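Local atomic coordinates of ORF10 (Moritella marina, PDB entry 6RIW), a protein that probably condenses acyl chains as the ketosynthase-chain length factor didomain of a polyunsaturated fatty acid synthase subunit, the step that builds 3-oxoacyl-ACP. Residues A[617-629]-A[915-929]. Residues are numbered along the deposited sequence; the frame is centred on the assembly and turned at random.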
ATOM      1  N   ARG A 617     -23.754 -27.050 -15.242  1.00 20.44           N
ATOM      2  CA  ARG A 617     -22.472 -26.354 -15.302  1.00 20.23           C
ATOM      3  C   ARG A 617     -22.372 -25.295 -14.211  1.00 21.03           C
ATOM      4  O   ARG A 617     -21.305 -25.109 -13.610  1.00 20.81           O
ATOM      5  CB  ARG A 617     -22.295 -25.722 -16.691  1.00 23.22           C
ATOM      6  CG  ARG A 617     -21.080 -24.817 -16.832  1.00 25.11           C
ATOM      7  CD  ARG A 617     -20.875 -24.386 -18.280  1.00 25.76           C
ATOM      8  NE  ARG A 617     -21.667 -23.207 -18.608  1.00 30.51           N
ATOM      9  CZ  ARG A 617     -22.597 -23.171 -19.560  1.00 42.50           C
ATOM     10  NH1 ARG A 617     -22.854 -24.258 -20.283  1.00 40.06           N
ATOM     11  NH2 ARG A 617     -23.274 -22.047 -19.786  1.00 43.36           N
ATOM     12  N   GLU A 618     -23.473 -24.588 -13.937  1.00 20.58           N
ATOM     13  CA  GLU A 618     -23.445 -23.579 -12.876  1.00 24.20           C
ATOM     14  C   GLU A 618     -23.263 -24.217 -11.511  1.00 22.54           C
ATOM     15  O   GLU A 618     -22.493 -23.709 -10.684  1.00 17.80           O
ATOM     16  CB  GLU A 618     -24.714 -22.735 -12.902  1.00 26.56           C
ATOM     17  CG  GLU A 618     -24.754 -21.811 -14.121  1.00 34.64           C
ATOM     18  CD  GLU A 618     -25.991 -20.940 -14.170  1.00 46.33           C
ATOM     19  OE1 GLU A 618     -26.968 -21.262 -13.457  1.00 50.60           O
ATOM     20  OE2 GLU A 618     -25.986 -19.946 -14.936  1.00 44.32           O
ATOM     21  N   GLU A 619     -23.943 -25.339 -11.271  1.00 19.77           N
ATOM     22  CA  GLU A 619     -23.782 -26.054 -10.011  1.00 24.46           C
ATOM     23  C   GLU A 619     -22.362 -26.586  -9.839  1.00 20.30           C
ATOM     24  O   GLU A 619     -21.790 -26.484  -8.754  1.00 19.94           O
ATOM     25  CB  GLU A 619     -24.778 -27.205  -9.934  1.00 25.69           C
ATOM     26  CG  GLU A 619     -24.605 -28.070  -8.700  1.00 31.06           C
ATOM     27  CD  GLU A 619     -25.163 -27.402  -7.447  1.00 37.80           C
ATOM     28  OE1 GLU A 619     -25.796 -26.322  -7.578  1.00 43.27           O
ATOM     29  OE2 GLU A 619     -24.982 -27.963  -6.340  1.00 41.30           O
ATOM     30  N   LEU A 620     -21.792 -27.189 -10.883  1.00 17.24           N
ATOM     31  CA  LEU A 620     -20.408 -27.646 -10.803  1.00 17.32           C
ATOM     32  C   LEU A 620     -19.458 -26.479 -10.536  1.00 18.80           C
ATOM     33  O   LEU A 620     -18.532 -26.586  -9.715  1.00 15.62           O
ATOM     34  CB  LEU A 620     -20.027 -28.349 -12.102  1.00 18.02           C
ATOM     35  CG  LEU A 620     -18.602 -28.895 -12.180  1.00 19.76           C
ATOM     36  CD1 LEU A 620     -18.390 -29.986 -11.163  1.00 18.05           C
ATOM     37  CD2 LEU A 620     -18.359 -29.414 -13.581  1.00 20.82           C
ATOM     38  N   THR A 621     -19.659 -25.371 -11.249  1.00 16.74           N
ATOM     39  CA  THR A 621     -18.825 -24.185 -11.053  1.00 16.78           C
ATOM     40  C   THR A 621     -18.954 -23.662  -9.627  1.00 19.50           C
ATOM     41  O   THR A 621     -17.950 -23.328  -8.991  1.00 17.39           O
ATOM     42  CB  THR A 621     -19.202 -23.108 -12.072  1.00 18.22           C
ATOM     43  OG1 THR A 621     -19.059 -23.643 -13.402  1.00 17.49           O
ATOM     44  CG2 THR A 621     -18.276 -21.915 -11.943  1.00 19.20           C
ATOM     45  N   ASN A 622     -20.171 -23.634  -9.089  1.00 16.82           N
ATOM     46  CA  ASN A 622     -20.374 -23.122  -7.732  1.00 19.30           C
ATOM     47  C   ASN A 622     -19.689 -23.992  -6.683  1.00 20.96           C
ATOM     48  O   ASN A 622     -19.175 -23.476  -5.680  1.00 19.34           O
ATOM     49  CB  ASN A 622     -21.868 -23.021  -7.441  1.00 20.31           C
ATOM     50  CG  ASN A 622     -22.501 -21.823  -8.102  1.00 23.13           C
ATOM     51  OD1 ASN A 622     -21.806 -20.871  -8.479  1.00 26.18           O
ATOM     52  ND2 ASN A 622     -23.822 -21.858  -8.262  1.00 25.60           N
ATOM     53  N   ILE A 623     -19.675 -25.309  -6.892  1.00 15.22           N
ATOM     54  CA  ILE A 623     -19.006 -26.205  -5.951  1.00 18.13           C
ATOM     55  C   ILE A 623     -17.509 -25.921  -5.920  1.00 20.10           C
ATOM     56  O   ILE A 623     -16.900 -25.829  -4.848  1.00 19.91           O
ATOM     57  CB  ILE A 623     -19.277 -27.673  -6.311  1.00 19.18           C
ATOM     58  CG1 ILE A 623     -20.762 -28.024  -6.147  1.00 18.27           C
ATOM     59  CG2 ILE A 623     -18.418 -28.612  -5.446  1.00 22.40           C
ATOM     60  CD1 ILE A 623     -21.080 -29.350  -6.823  1.00 23.73           C
ATOM     61  N   ALA A 624     -16.898 -25.805  -7.100  1.00 16.03           N
ATOM     62  CA  ALA A 624     -15.468 -25.493  -7.182  1.00 14.82           C
ATOM     63  C   ALA A 624     -15.165 -24.119  -6.589  1.00 16.07           C
ATOM     64  O   ALA A 624     -14.193 -23.969  -5.841  1.00 17.72           O
ATOM     65  CB  ALA A 624     -14.998 -25.564  -8.639  1.00 14.96           C
ATOM     66  N   LYS A 625     -15.978 -23.110  -6.924  1.00 14.23           N
ATOM     67  CA  LYS A 625     -15.764 -21.755  -6.410  1.00 16.37           C
ATOM     68  C   LYS A 625     -15.785 -21.730  -4.887  1.00 20.61           C
ATOM     69  O   LYS A 625     -14.925 -21.105  -4.242  1.00 17.18           O
ATOM     70  CB  LYS A 625     -16.840 -20.818  -6.956  1.00 16.46           C
ATOM     71  CG  LYS A 625     -16.641 -20.386  -8.417  1.00 16.80           C
ATOM     72  CD  LYS A 625     -17.773 -19.445  -8.784  1.00 17.98           C
ATOM     73  CE  LYS A 625     -17.495 -18.715 -10.107  1.00 22.30           C
ATOM     74  NZ  LYS A 625     -18.734 -18.030 -10.584  1.00 25.90           N
ATOM     75  N   ASP A 626     -16.791 -22.380  -4.289  1.00 19.20           N
ATOM     76  CA  ASP A 626     -16.918 -22.354  -2.834  1.00 20.44           C
ATOM     77  C   ASP A 626     -15.755 -23.053  -2.149  1.00 24.65           C
ATOM     78  O   ASP A 626     -15.447 -22.736  -0.991  1.00 22.00           O
ATOM     79  CB  ASP A 626     -18.241 -22.987  -2.417  1.00 21.18           C
ATOM     80  CG  ASP A 626     -19.434 -22.103  -2.732  1.00 32.68           C
ATOM     81  OD1 ASP A 626     -19.230 -20.922  -3.118  1.00 33.03           O
ATOM     82  OD2 ASP A 626     -20.583 -22.587  -2.607  1.00 38.87           O
ATOM     83  N   GLY A 627     -15.085 -23.971  -2.847  1.00 17.55           N
ATOM     84  CA  GLY A 627     -13.884 -24.564  -2.300  1.00 21.47           C
ATOM     85  C   GLY A 627     -12.747 -23.570  -2.158  1.00 20.86           C
ATOM     86  O   GLY A 627     -11.947 -23.669  -1.224  1.00 21.39           O
ATOM     87  N   VAL A 628     -12.664 -22.599  -3.065  1.00 17.89           N
ATOM     88  CA  VAL A 628     -11.515 -21.693  -3.104  1.00 16.77           C
ATOM     89  C   VAL A 628     -11.694 -20.510  -2.160  1.00 21.09           C
ATOM     90  O   VAL A 628     -10.765 -20.132  -1.430  1.00 21.18           O
ATOM     91  CB  VAL A 628     -11.273 -21.216  -4.549  1.00 16.42           C
ATOM     92  CG1 VAL A 628     -10.165 -20.155  -4.558  1.00 14.74           C
ATOM     93  CG2 VAL A 628     -10.893 -22.397  -5.419  1.00 17.00           C
ATOM     94  N   ALA A 629     -12.864 -19.882  -2.175  1.00 17.00           N
ATOM     95  CA  ALA A 629     -13.072 -18.657  -1.400  1.00 17.32           C
ATOM     96  C   ALA A 629     -14.557 -18.359  -1.373  1.00 22.95           C
ATOM     97  O   ALA A 629     -15.303 -18.835  -2.222  1.00 21.56           O
ATOM     98  CB  ALA A 629     -12.317 -17.463  -2.009  1.00 17.64           C
ATOM     99  N   GLN A 915     -11.565 -22.767   4.758  1.00 24.22           N
ATOM    100  CA  GLN A 915     -12.073 -24.063   4.318  1.00 25.77           C
ATOM    101  C   GLN A 915     -11.040 -24.835   3.500  1.00 19.54           C
ATOM    102  O   GLN A 915     -10.329 -24.266   2.665  1.00 18.69           O
ATOM    103  CB  GLN A 915     -13.337 -23.832   3.483  1.00 28.48           C
ATOM    104  CG  GLN A 915     -13.958 -25.081   2.898  1.00 28.41           C
ATOM    105  CD  GLN A 915     -15.406 -24.860   2.569  1.00 32.78           C
ATOM    106  OE1 GLN A 915     -15.746 -23.989   1.774  1.00 41.16           O
ATOM    107  NE2 GLN A 915     -16.275 -25.631   3.200  1.00 44.11           N
ATOM    108  N   LEU A 916     -10.952 -26.137   3.754  1.00 16.79           N
ATOM    109  CA  LEU A 916     -10.059 -26.994   2.980  1.00 15.53           C
ATOM    110  C   LEU A 916     -10.600 -27.130   1.555  1.00 19.20           C
ATOM    111  O   LEU A 916     -11.719 -27.616   1.366  1.00 18.11           O
ATOM    112  CB  LEU A 916      -9.932 -28.357   3.649  1.00 18.88           C
ATOM    113  CG  LEU A 916      -9.603 -28.218   5.141  1.00 23.17           C
ATOM    114  CD1 LEU A 916      -9.990 -29.472   5.930  1.00 23.70           C
ATOM    115  CD2 LEU A 916      -8.134 -27.917   5.293  1.00 20.97           C
ATOM    116  N   ILE A 917      -9.814 -26.693   0.558  1.00 16.24           N
ATOM    117  CA  ILE A 917     -10.308 -26.638  -0.820  1.00 15.87           C
ATOM    118  C   ILE A 917     -10.710 -28.028  -1.321  1.00 16.46           C
ATOM    119  O   ILE A 917     -11.806 -28.215  -1.867  1.00 17.25           O
ATOM    120  CB  ILE A 917      -9.257 -26.006  -1.755  1.00 16.80           C
ATOM    121  CG1 ILE A 917      -8.892 -24.576  -1.318  1.00 15.72           C
ATOM    122  CG2 ILE A 917      -9.780 -25.995  -3.206  1.00 17.44           C
ATOM    123  CD1 ILE A 917      -7.641 -24.046  -2.041  1.00 15.53           C
ATOM    124  N   SER A 918      -9.813 -29.010  -1.202  1.00 14.89           N
ATOM    125  CA  SER A 918     -10.090 -30.308  -1.799  1.00 16.33           C
ATOM    126  C   SER A 918     -11.286 -30.971  -1.123  1.00 21.09           C
ATOM    127  O   SER A 918     -12.199 -31.464  -1.797  1.00 16.82           O
ATOM    128  CB  SER A 918      -8.859 -31.200  -1.723  1.00 20.28           C
ATOM    129  OG  SER A 918      -9.128 -32.456  -2.325  1.00 26.70           O
ATOM    130  N   ASN A 919     -11.313 -30.960   0.215  1.00 16.04           N
ATOM    131  CA  ASN A 919     -12.419 -31.585   0.935  1.00 18.46           C
ATOM    132  C   ASN A 919     -13.755 -30.969   0.549  1.00 19.03           C
ATOM    133  O   ASN A 919     -14.766 -31.679   0.448  1.00 21.40           O
ATOM    134  CB  ASN A 919     -12.212 -31.450   2.449  1.00 21.13           C
ATOM    135  CG  ASN A 919     -11.163 -32.392   2.984  1.00 27.19           C
ATOM    136  OD1 ASN A 919     -10.622 -33.236   2.254  1.00 33.78           O
ATOM    137  ND2 ASN A 919     -10.867 -32.263   4.274  1.00 27.47           N
ATOM    138  N   ALA A 920     -13.795 -29.637   0.401  1.00 18.18           N
ATOM    139  CA  ALA A 920     -15.036 -28.953   0.066  1.00 16.23           C
ATOM    140  C   ALA A 920     -15.575 -29.396  -1.286  1.00 20.02           C
ATOM    141  O   ALA A 920     -16.787 -29.396  -1.496  1.00 19.77           O
ATOM    142  CB  ALA A 920     -14.838 -27.438   0.071  1.00 19.74           C
ATOM    143  N   ILE A 921     -14.702 -29.764  -2.208  1.00 15.97           N
ATOM    144  CA  ILE A 921     -15.137 -30.243  -3.516  1.00 16.19           C
ATOM    145  C   ILE A 921     -15.403 -31.749  -3.497  1.00 19.38           C
ATOM    146  O   ILE A 921     -16.496 -32.193  -3.865  1.00 21.59           O
ATOM    147  CB  ILE A 921     -14.075 -29.843  -4.571  1.00 17.92           C
ATOM    148  CG1 ILE A 921     -13.994 -28.316  -4.660  1.00 21.03           C
ATOM    149  CG2 ILE A 921     -14.380 -30.461  -5.931  1.00 17.76           C
ATOM    150  CD1 ILE A 921     -12.729 -27.787  -5.367  1.00 18.75           C
ATOM    151  N   VAL A 922     -14.436 -32.551  -3.024  1.00 19.91           N
ATOM    152  CA  VAL A 922     -14.554 -34.007  -3.123  1.00 19.62           C
ATOM    153  C   VAL A 922     -15.672 -34.534  -2.233  1.00 23.85           C
ATOM    154  O   VAL A 922     -16.285 -35.558  -2.551  1.00 23.45           O
ATOM    155  CB  VAL A 922     -13.227 -34.733  -2.801  1.00 20.93           C
ATOM    156  CG1 VAL A 922     -12.108 -34.346  -3.775  1.00 19.62           C
ATOM    157  CG2 VAL A 922     -12.822 -34.515  -1.370  1.00 27.61           C
ATOM    158  N   ASN A 923     -15.973 -33.871  -1.118  1.00 20.96           N
ATOM    159  CA  ASN A 923     -17.044 -34.341  -0.247  1.00 26.03           C
ATOM    160  C   ASN A 923     -18.303 -33.513  -0.393  1.00 25.71           C
ATOM    161  O   ASN A 923     -19.139 -33.511   0.513  1.00 28.81           O
ATOM    162  CB  ASN A 923     -16.599 -34.347   1.217  1.00 25.46           C
ATOM    163  CG  ASN A 923     -15.421 -35.271   1.467  1.00 26.85           C
ATOM    164  OD1 ASN A 923     -15.262 -36.298   0.799  1.00 32.55           O
ATOM    165  ND2 ASN A 923     -14.581 -34.902   2.421  1.00 32.20           N
ATOM    166  N   SER A 924     -18.462 -32.816  -1.514  1.00 23.23           N
ATOM    167  CA  SER A 924     -19.631 -31.964  -1.692  1.00 24.87           C
ATOM    168  C   SER A 924     -20.904 -32.781  -1.539  1.00 30.27           C
ATOM    169  O   SER A 924     -20.985 -33.921  -2.005  1.00 25.83           O
ATOM    170  CB  SER A 924     -19.615 -31.302  -3.067  1.00 23.68           C
ATOM    171  OG  SER A 924     -20.897 -30.799  -3.377  1.00 29.26           O
ATOM    172  N   ALA A 925     -21.889 -32.189  -0.865  1.00 32.21           N
ATOM    173  CA  ALA A 925     -23.191 -32.805  -0.641  1.00 39.46           C
ATOM    174  C   ALA A 925     -24.215 -32.417  -1.710  1.00 40.84           C
ATOM    175  O   ALA A 925     -25.414 -32.646  -1.517  1.00 42.93           O
ATOM    176  CB  ALA A 925     -23.710 -32.437   0.753  1.00 40.28           C
ATOM    177  N   SER A 926     -23.765 -31.834  -2.820  1.00 35.45           N
ATOM    178  CA  SER A 926     -24.664 -31.453  -3.903  1.00 38.65           C
ATOM    179  C   SER A 926     -25.400 -32.663  -4.466  1.00 39.57           C
ATOM    180  O   SER A 926     -24.780 -33.657  -4.862  1.00 36.45           O
ATOM    181  CB  SER A 926     -23.875 -30.763  -5.020  1.00 34.32           C
ATOM    182  OG  SER A 926     -24.603 -30.796  -6.237  1.00 39.00           O
ATOM    183  N   SER A 927     -26.731 -32.553  -4.531  1.00 41.65           N
ATOM    184  CA  SER A 927     -27.558 -33.634  -5.066  1.00 43.64           C
ATOM    185  C   SER A 927     -27.358 -33.814  -6.571  1.00 44.80           C
ATOM    186  O   SER A 927     -27.237 -34.947  -7.053  1.00 47.65           O
ATOM    187  CB  SER A 927     -29.029 -33.359  -4.756  1.00 46.51           C
ATOM    188  OG  SER A 927     -29.331 -31.986  -4.958  1.00 45.91           O
ATOM    189  N   SER A 928     -27.324 -32.716  -7.333  1.00 42.47           N
ATOM    190  CA  SER A 928     -27.168 -32.837  -8.778  1.00 41.65           C
ATOM    191  C   SER A 928     -25.788 -33.334  -9.191  1.00 39.28           C
ATOM    192  O   SER A 928     -25.572 -33.603 -10.378  1.00 37.69           O
ATOM    193  CB  SER A 928     -27.467 -31.497  -9.457  1.00 43.52           C
ATOM    194  OG  SER A 928     -26.722 -30.443  -8.879  1.00 42.64           O
ATOM    195  N   LEU A 929     -24.860 -33.481  -8.249  1.00 38.04           N
ATOM    196  CA  LEU A 929     -23.532 -33.976  -8.594  1.00 38.70           C
ATOM    197  C   LEU A 929     -23.577 -35.413  -9.102  1.00 37.89           C
ATOM    198  O   LEU A 929     -22.760 -35.794  -9.949  1.00 36.14           O
ATOM    199  CB  LEU A 929     -22.608 -33.856  -7.377  1.00 35.86           C
ATOM    200  CG  LEU A 929     -21.097 -33.929  -7.606  1.00 40.84           C
ATOM    201  CD1 LEU A 929     -20.634 -32.923  -8.652  1.00 34.34           C
ATOM    202  CD2 LEU A 929     -20.347 -33.730  -6.293  1.00 36.43           C
TER
HETATM  203  O   HOH W   1     -17.888 -26.566  -2.383  1.00 22.03           O
HETATM  204  O   HOH W   2     -11.429 -22.140   1.223  1.00 27.72           O
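Gly627 and Ala920 meet where two nearly antiparallel helices, 614-628 and 917-922, pack at the periphery of the didomain; the chain after the shorter helix then runs on beside the longer one. Over residues 617-628 and 917-922 the axes approach to 8.0 Å at 156°. Gly627 permits this closeness: its CA lies 3.8 Å from Ala920 CB and 4.4 Å from Ile917 CA. Gly627 O rests against the Ile917 side chain, 3.2 Å from CG1, and also receives a CA-H...O contact from Ile917 CA. Water 2 lies within hydrogen-bonding distance of Gly627 O and Gln915 O. One turn back, water 1 bridges Ile623 O, at 2.8 Å, and Ala920 O, while Ile921 lays CG1 and CD1 along the backbone of Ile623 and Ala624. The CD1 branch of Ile623, carried by CG1 anti to the carbonyl carbon, reaches past the shorter helix to Ser926 CB at 3.6 Å, Ser924 OG and Leu929 CD1. An ST turn shapes this serine-rich segment, with Ser926 N donating to Ser924 OG at an angle of 164°. Ser926 OG in turn donates to Glu619 OE2 over 2.9 Å, meeting the carboxylate on its anti side and 23° out of plane. With CG of Glu619 anti to the backbone N, that carbon lies against Ser928 OG, which gives a weak hydrogen bond to Ser926 OG; the bend at chi2 turns the carboxylate to Ser926. Helix 129-148, from the first ketosynthase-family region, touches Leu620, Val628, Ile917 and Ile921, and helix 597-608 flanks Ala624 and Val628. The arrangement is a close antiparallel helix pair with glycine and alanine at the crossing, joining helix 614-628 of the second ketosynthase-family region to helix 917-922 and the serine-rich chain beyond it.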